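Local coordinates for protein Rho guanyl nucleotide exchange factor (Rom2), putative (Aspergillus fumigatus Af293, PDB 5O51) that probably acts, as a whole protein, as a guanine-nucleotide exchange factor for Rho GTPases, this chain being its beta-propeller CNH domain, at residues Q64-Q75 with V79-M90. Residues are numbered along the deposited sequence; the frame is centred on the assembly and turned at random.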
ATOM      1  N   GLN A  64      -2.142  17.666  -3.714  1.00 41.81           N
ATOM      2  CA  GLN A  64      -1.291  16.843  -2.833  1.00 45.45           C
ATOM      3  C   GLN A  64      -1.895  15.457  -2.542  1.00 40.41           C
ATOM      4  O   GLN A  64      -1.943  15.047  -1.388  1.00 37.77           O
ATOM      5  CB  GLN A  64      -1.085  17.560  -1.500  1.00 53.80           C
ATOM      6  CG  GLN A  64      -0.663  19.007  -1.628  1.00 66.00           C
ATOM      7  CD  GLN A  64       0.708  19.111  -2.209  1.00 67.89           C
ATOM      8  OE1 GLN A  64       1.667  18.556  -1.666  1.00 75.31           O
ATOM      9  NE2 GLN A  64       0.828  19.840  -3.312  1.00 75.79           N
ATOM     10  N   VAL A  65      -2.429  14.788  -3.563  1.00 39.24           N
ATOM     11  CA  VAL A  65      -3.094  13.452  -3.367  1.00 34.17           C
ATOM     12  C   VAL A  65      -2.010  12.398  -3.168  1.00 31.65           C
ATOM     13  O   VAL A  65      -1.313  12.041  -4.121  1.00 41.62           O
ATOM     14  CB  VAL A  65      -4.006  13.050  -4.521  1.00 34.71           C
ATOM     15  CG1 VAL A  65      -4.670  11.705  -4.198  1.00 34.05           C
ATOM     16  CG2 VAL A  65      -5.082  14.137  -4.736  1.00 36.37           C
ATOM     17  N   THR A  66      -1.829  11.945  -1.929  1.00 34.97           N
ATOM     18  CA  THR A  66      -0.760  10.994  -1.633  1.00 38.50           C
ATOM     19  C   THR A  66      -1.214   9.533  -1.518  1.00 36.17           C
ATOM     20  O   THR A  66      -0.368   8.681  -1.594  1.00 42.38           O
ATOM     21  CB  THR A  66      -0.029  11.354  -0.355  1.00 35.30           C
ATOM     22  OG1 THR A  66      -0.999  11.369   0.689  1.00 39.81           O
ATOM     23  CG2 THR A  66       0.648  12.765  -0.457  1.00 37.69           C
ATOM     24  N   GLN A  67      -2.501   9.256  -1.278  1.00 38.09           N
ATOM     25  CA  GLN A  67      -2.986   7.872  -1.201  1.00 36.76           C
ATOM     26  C   GLN A  67      -4.442   7.811  -1.655  1.00 36.39           C
ATOM     27  O   GLN A  67      -5.245   8.750  -1.478  1.00 37.29           O
ATOM     28  CB  GLN A  67      -2.676   7.292   0.202  1.00 43.96           C
ATOM     29  CG  GLN A  67      -2.720   5.788   0.286  1.00 45.24           C
ATOM     30  CD  GLN A  67      -2.849   5.216   1.689  1.00 47.17           C
ATOM     31  OE1 GLN A  67      -2.279   5.727   2.696  1.00 37.31           O
ATOM     32  NE2 GLN A  67      -3.612   4.108   1.769  1.00 40.94           N
ATOM     33  N   ILE A  68      -4.779   6.730  -2.343  1.00 35.04           N
ATOM     34  CA  ILE A  68      -6.075   6.530  -2.948  1.00 32.21           C
ATOM     35  C   ILE A  68      -6.448   5.029  -2.950  1.00 36.94           C
ATOM     36  O   ILE A  68      -5.584   4.155  -3.149  1.00 38.84           O
ATOM     37  CB  ILE A  68      -6.115   7.129  -4.362  1.00 38.75           C
ATOM     38  CG1 ILE A  68      -7.540   7.356  -4.821  1.00 40.62           C
ATOM     39  CG2 ILE A  68      -5.340   6.307  -5.407  1.00 37.88           C
ATOM     40  CD1 ILE A  68      -7.592   8.333  -6.009  1.00 50.47           C
ATOM     41  N   ASP A  69      -7.710   4.739  -2.709  1.00 35.03           N
ATOM     42  CA  ASP A  69      -8.255   3.370  -2.686  1.00 37.99           C
ATOM     43  C   ASP A  69      -9.771   3.416  -2.910  1.00 42.82           C
ATOM     44  O   ASP A  69     -10.352   4.525  -3.156  1.00 39.12           O
ATOM     45  CB  ASP A  69      -7.955   2.720  -1.344  1.00 39.91           C
ATOM     46  CG  ASP A  69      -7.764   1.174  -1.436  1.00 53.33           C
ATOM     47  OD1 ASP A  69      -8.211   0.501  -2.415  1.00 42.10           O
ATOM     48  OD2 ASP A  69      -7.164   0.656  -0.488  1.00 64.07           O
ATOM     49  N   THR A  70     -10.400   2.235  -2.891  1.00 40.54           N
ATOM     50  CA  THR A  70     -11.875   2.062  -3.044  1.00 45.60           C
ATOM     51  C   THR A  70     -12.452   1.133  -1.983  1.00 48.52           C
ATOM     52  O   THR A  70     -11.709   0.359  -1.440  1.00 47.46           O
ATOM     53  CB  THR A  70     -12.279   1.368  -4.366  1.00 49.17           C
ATOM     54  OG1 THR A  70     -11.481   0.188  -4.548  1.00 48.14           O
ATOM     55  CG2 THR A  70     -12.143   2.305  -5.567  1.00 48.81           C
ATOM     56  N   LEU A  71     -13.769   1.239  -1.714  1.00 51.18           N
ATOM     57  CA  LEU A  71     -14.630   0.164  -1.123  1.00 45.66           C
ATOM     58  C   LEU A  71     -15.654  -0.172  -2.160  1.00 47.02           C
ATOM     59  O   LEU A  71     -16.668   0.501  -2.261  1.00 47.37           O
ATOM     60  CB  LEU A  71     -15.413   0.670   0.091  1.00 50.22           C
ATOM     61  CG  LEU A  71     -14.794   0.576   1.473  1.00 58.03           C
ATOM     62  CD1 LEU A  71     -13.603   1.478   1.470  1.00 62.57           C
ATOM     63  CD2 LEU A  71     -15.783   0.991   2.582  1.00 58.58           C
ATOM     64  N   GLU A  72     -15.416  -1.191  -2.959  1.00 46.73           N
ATOM     65  CA  GLU A  72     -16.204  -1.378  -4.186  1.00 57.59           C
ATOM     66  C   GLU A  72     -17.650  -1.806  -3.847  1.00 54.38           C
ATOM     67  O   GLU A  72     -18.600  -1.474  -4.587  1.00 50.79           O
ATOM     68  CB  GLU A  72     -15.483  -2.371  -5.143  1.00 66.97           C
ATOM     69  CG  GLU A  72     -15.919  -2.322  -6.614  1.00 75.88           C
ATOM     70  CD  GLU A  72     -14.943  -1.591  -7.567  1.00 77.34           C
ATOM     71  OE1 GLU A  72     -14.667  -0.405  -7.337  1.00 67.94           O
ATOM     72  OE2 GLU A  72     -14.487  -2.179  -8.585  1.00 78.68           O
ATOM     73  N   GLU A  73     -17.797  -2.464  -2.700  1.00 53.24           N
ATOM     74  CA  GLU A  73     -19.081  -2.977  -2.223  1.00 65.98           C
ATOM     75  C   GLU A  73     -20.049  -1.838  -1.900  1.00 64.25           C
ATOM     76  O   GLU A  73     -21.270  -2.012  -2.104  1.00 55.02           O
ATOM     77  CB  GLU A  73     -18.871  -3.902  -0.999  1.00 68.49           C
ATOM     78  CG  GLU A  73     -20.130  -4.429  -0.326  1.00 86.32           C
ATOM     79  CD  GLU A  73     -20.918  -5.412  -1.188  1.00 95.24           C
ATOM     80  OE1 GLU A  73     -20.373  -6.486  -1.530  1.00108.81           O
ATOM     81  OE2 GLU A  73     -22.090  -5.122  -1.510  1.00 92.71           O
ATOM     82  N   TYR A  74     -19.481  -0.720  -1.399  1.00 57.06           N
ATOM     83  CA  TYR A  74     -20.206   0.513  -1.029  1.00 55.08           C
ATOM     84  C   TYR A  74     -20.071   1.646  -2.046  1.00 49.99           C
ATOM     85  O   TYR A  74     -20.457   2.788  -1.784  1.00 46.94           O
ATOM     86  CB  TYR A  74     -19.690   0.987   0.320  1.00 57.39           C
ATOM     87  CG  TYR A  74     -20.108   0.025   1.357  1.00 62.45           C
ATOM     88  CD1 TYR A  74     -19.359  -1.103   1.627  1.00 72.07           C
ATOM     89  CD2 TYR A  74     -21.317   0.192   2.018  1.00 68.93           C
ATOM     90  CE1 TYR A  74     -19.787  -2.030   2.567  1.00 82.27           C
ATOM     91  CE2 TYR A  74     -21.756  -0.716   2.959  1.00 73.36           C
ATOM     92  CZ  TYR A  74     -20.987  -1.828   3.237  1.00 84.01           C
ATOM     93  OH  TYR A  74     -21.411  -2.726   4.189  1.00 82.79           O
ATOM     94  N   GLN A  75     -19.483   1.337  -3.194  1.00 45.24           N
ATOM     95  CA  GLN A  75     -19.264   2.311  -4.251  1.00 44.62           C
ATOM     96  C   GLN A  75     -18.660   3.639  -3.709  1.00 42.80           C
ATOM     97  O   GLN A  75     -19.132   4.716  -4.053  1.00 40.87           O
ATOM     98  CB  GLN A  75     -20.567   2.510  -5.024  1.00 49.02           C
ATOM     99  CG  GLN A  75     -21.038   1.239  -5.795  1.00 50.43           C
ATOM    100  CD  GLN A  75     -20.093   0.921  -6.966  1.00 54.77           C
ATOM    101  OE1 GLN A  75     -20.124   1.576  -8.039  1.00 51.56           O
ATOM    102  NE2 GLN A  75     -19.191  -0.027  -6.735  1.00 53.73           N
ATOM    103  N   VAL A  79      -9.888   9.010  -0.607  1.00 37.82           N
ATOM    104  CA  VAL A  79      -8.823   9.924  -1.058  1.00 36.71           C
ATOM    105  C   VAL A  79      -8.133  10.637   0.110  1.00 37.84           C
ATOM    106  O   VAL A  79      -8.784  11.322   0.873  1.00 41.27           O
ATOM    107  CB  VAL A  79      -9.417  10.971  -2.009  1.00 37.42           C
ATOM    108  CG1 VAL A  79      -8.391  12.031  -2.414  1.00 39.67           C
ATOM    109  CG2 VAL A  79      -9.982  10.263  -3.249  1.00 43.91           C
ATOM    110  N   LEU A  80      -6.806  10.517   0.200  1.00 37.10           N
ATOM    111  CA  LEU A  80      -5.978  11.247   1.147  1.00 35.14           C
ATOM    112  C   LEU A  80      -5.241  12.377   0.376  1.00 39.55           C
ATOM    113  O   LEU A  80      -4.377  12.089  -0.432  1.00 39.42           O
ATOM    114  CB  LEU A  80      -5.002  10.335   1.827  1.00 39.69           C
ATOM    115  CG  LEU A  80      -4.068  10.963   2.885  1.00 47.28           C
ATOM    116  CD1 LEU A  80      -4.875  11.644   3.973  1.00 45.11           C
ATOM    117  CD2 LEU A  80      -3.157   9.917   3.517  1.00 47.58           C
ATOM    118  N   ALA A  81      -5.652  13.654   0.601  1.00 38.97           N
ATOM    119  CA  ALA A  81      -5.201  14.844  -0.154  1.00 36.92           C
ATOM    120  C   ALA A  81      -4.788  15.920   0.853  1.00 38.33           C
ATOM    121  O   ALA A  81      -5.601  16.373   1.685  1.00 40.72           O
ATOM    122  CB  ALA A  81      -6.293  15.381  -1.046  1.00 35.56           C
ATOM    123  N   ASN A  82      -3.510  16.245   0.840  1.00 42.04           N
ATOM    124  CA  ASN A  82      -2.953  17.234   1.769  1.00 47.79           C
ATOM    125  C   ASN A  82      -3.415  16.970   3.184  1.00 47.99           C
ATOM    126  O   ASN A  82      -3.997  17.847   3.862  1.00 48.46           O
ATOM    127  CB  ASN A  82      -3.337  18.628   1.308  1.00 44.25           C
ATOM    128  CG  ASN A  82      -2.401  19.710   1.864  1.00 51.30           C
ATOM    129  OD1 ASN A  82      -1.290  19.446   2.300  1.00 55.23           O
ATOM    130  ND2 ASN A  82      -2.865  20.937   1.815  1.00 53.01           N
ATOM    131  N   LYS A  83      -3.236  15.707   3.567  1.00 47.18           N
ATOM    132  CA  LYS A  83      -3.490  15.159   4.919  1.00 51.11           C
ATOM    133  C   LYS A  83      -4.919  15.062   5.365  1.00 49.01           C
ATOM    134  O   LYS A  83      -5.190  14.666   6.502  1.00 48.38           O
ATOM    135  CB  LYS A  83      -2.626  15.858   5.961  1.00 56.15           C
ATOM    136  CG  LYS A  83      -1.168  15.814   5.547  1.00 56.26           C
ATOM    137  CD  LYS A  83      -0.317  16.498   6.587  1.00 66.08           C
ATOM    138  CE  LYS A  83       1.153  16.196   6.339  1.00 75.67           C
ATOM    139  NZ  LYS A  83       2.012  17.202   7.015  1.00 84.64           N
ATOM    140  N   THR A  84      -5.836  15.311   4.444  1.00 49.75           N
ATOM    141  CA  THR A  84      -7.252  15.170   4.727  1.00 52.58           C
ATOM    142  C   THR A  84      -7.777  13.953   3.973  1.00 52.88           C
ATOM    143  O   THR A  84      -7.650  13.888   2.710  1.00 39.95           O
ATOM    144  CB  THR A  84      -8.029  16.420   4.288  1.00 53.61           C
ATOM    145  OG1 THR A  84      -7.490  17.555   4.957  1.00 64.92           O
ATOM    146  CG2 THR A  84      -9.526  16.309   4.633  1.00 53.14           C
ATOM    147  N   LEU A  85      -8.419  13.064   4.748  1.00 45.76           N
ATOM    148  CA  LEU A  85      -9.054  11.854   4.263  1.00 43.64           C
ATOM    149  C   LEU A  85     -10.517  12.088   4.001  1.00 43.49           C
ATOM    150  O   LEU A  85     -11.226  12.553   4.876  1.00 45.17           O
ATOM    151  CB  LEU A  85      -8.845  10.706   5.278  1.00 43.52           C
ATOM    152  CG  LEU A  85      -9.443   9.328   4.870  1.00 49.50           C
ATOM    153  CD1 LEU A  85      -8.765   8.794   3.584  1.00 47.79           C
ATOM    154  CD2 LEU A  85      -9.310   8.301   6.000  1.00 46.91           C
ATOM    155  N   SER A  86     -10.985  11.738   2.797  1.00 45.55           N
ATOM    156  CA  SER A  86     -12.377  11.969   2.389  1.00 42.16           C
ATOM    157  C   SER A  86     -12.927  10.848   1.519  1.00 43.66           C
ATOM    158  O   SER A  86     -12.186  10.190   0.800  1.00 41.70           O
ATOM    159  CB  SER A  86     -12.561  13.289   1.548  1.00 47.85           C
ATOM    160  OG  SER A  86     -11.793  14.417   1.975  1.00 47.08           O
ATOM    161  N   SER A  87     -14.242  10.741   1.470  1.00 39.87           N
ATOM    162  CA  SER A  87     -14.893   9.845   0.569  1.00 42.99           C
ATOM    163  C   SER A  87     -15.570  10.598  -0.570  1.00 44.24           C
ATOM    164  O   SER A  87     -15.953  11.762  -0.447  1.00 45.16           O
ATOM    165  CB  SER A  87     -15.919   9.018   1.325  1.00 45.90           C
ATOM    166  OG  SER A  87     -17.085   9.796   1.555  1.00 50.66           O
ATOM    167  N   TYR A  88     -15.698   9.945  -1.708  1.00 40.34           N
ATOM    168  CA  TYR A  88     -16.549  10.433  -2.792  1.00 38.83           C
ATOM    169  C   TYR A  88     -17.390   9.250  -3.273  1.00 43.23           C
ATOM    170  O   TYR A  88     -16.908   8.110  -3.301  1.00 46.51           O
ATOM    171  CB  TYR A  88     -15.728  10.895  -3.971  1.00 37.76           C
ATOM    172  CG  TYR A  88     -14.853  12.070  -3.786  1.00 35.56           C
ATOM    173  CD1 TYR A  88     -13.639  11.948  -3.142  1.00 37.83           C
ATOM    174  CD2 TYR A  88     -15.193  13.332  -4.341  1.00 41.56           C
ATOM    175  CE1 TYR A  88     -12.777  13.019  -3.022  1.00 34.16           C
ATOM    176  CE2 TYR A  88     -14.367  14.442  -4.153  1.00 39.57           C
ATOM    177  CZ  TYR A  88     -13.161  14.244  -3.481  1.00 38.81           C
ATOM    178  OH  TYR A  88     -12.288  15.261  -3.300  1.00 45.12           O
ATOM    179  N   PRO A  89     -18.607   9.502  -3.745  1.00 46.17           N
ATOM    180  CA  PRO A  89     -19.241   8.361  -4.395  1.00 45.77           C
ATOM    181  C   PRO A  89     -18.570   8.031  -5.743  1.00 43.09           C
ATOM    182  O   PRO A  89     -18.063   8.910  -6.440  1.00 44.32           O
ATOM    183  CB  PRO A  89     -20.704   8.819  -4.589  1.00 48.67           C
ATOM    184  CG  PRO A  89     -20.665  10.300  -4.617  1.00 49.05           C
ATOM    185  CD  PRO A  89     -19.412  10.742  -3.862  1.00 47.13           C
ATOM    186  N   MET A  90     -18.602   6.763  -6.095  1.00 40.82           N
ATOM    187  CA  MET A  90     -17.962   6.304  -7.339  1.00 46.48           C
ATOM    188  C   MET A  90     -18.532   6.905  -8.600  1.00 45.04           C
ATOM    189  O   MET A  90     -17.852   7.006  -9.632  1.00 39.13           O
ATOM    190  CB  MET A  90     -18.034   4.759  -7.456  1.00 50.78           C
ATOM    191  CG  MET A  90     -16.788   4.197  -8.116  1.00 71.01           C
ATOM    192  SD  MET A  90     -15.438   4.019  -6.916  1.00 65.97           S
ATOM    193  CE  MET A  90     -15.959   2.440  -6.247  1.00 48.89           C
TER
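V65 packs on V79 and A81, and I68 on V79, on one face of the antiparallel pair formed by strands 65-71 and 76-81, a compact example of how a beta bulge resets side-chain register. I68 lies alongside V79, both pointing the same way, with I68 CG1 4.1 Å from V79 CG2. The other V79 branch, CG1, lies anti to the backbone N (chi1 175°) and reaches V65 CG1, while V65 CG2 rests on the methyl of A81. On the other face L80 sits beside Q67, whose amide reaches across to the carbonyl of F116 in the next sheet. The classic bulge places T66 and Q67 together opposite L80: T66 N donates to L80 O at 3.0 Å, and L80 N gives Q67 O a straighter bond (171°). Ahead of the bulge, Q64 and N82 lie side by side, amide planes 70° apart, and N82 N donates to Q64 O. At the far end M90, bent at chi2 and chi3, crosses T70, E72 and Q75 at about right angles; M90 CE lies 3.9 Å from T70 CG2. The hairpin forms the first two strands of a four-stranded antiparallel blade of a WD40-like beta-propeller, with M90, just past the third strand, bonding through its N to Q75 O in the turn.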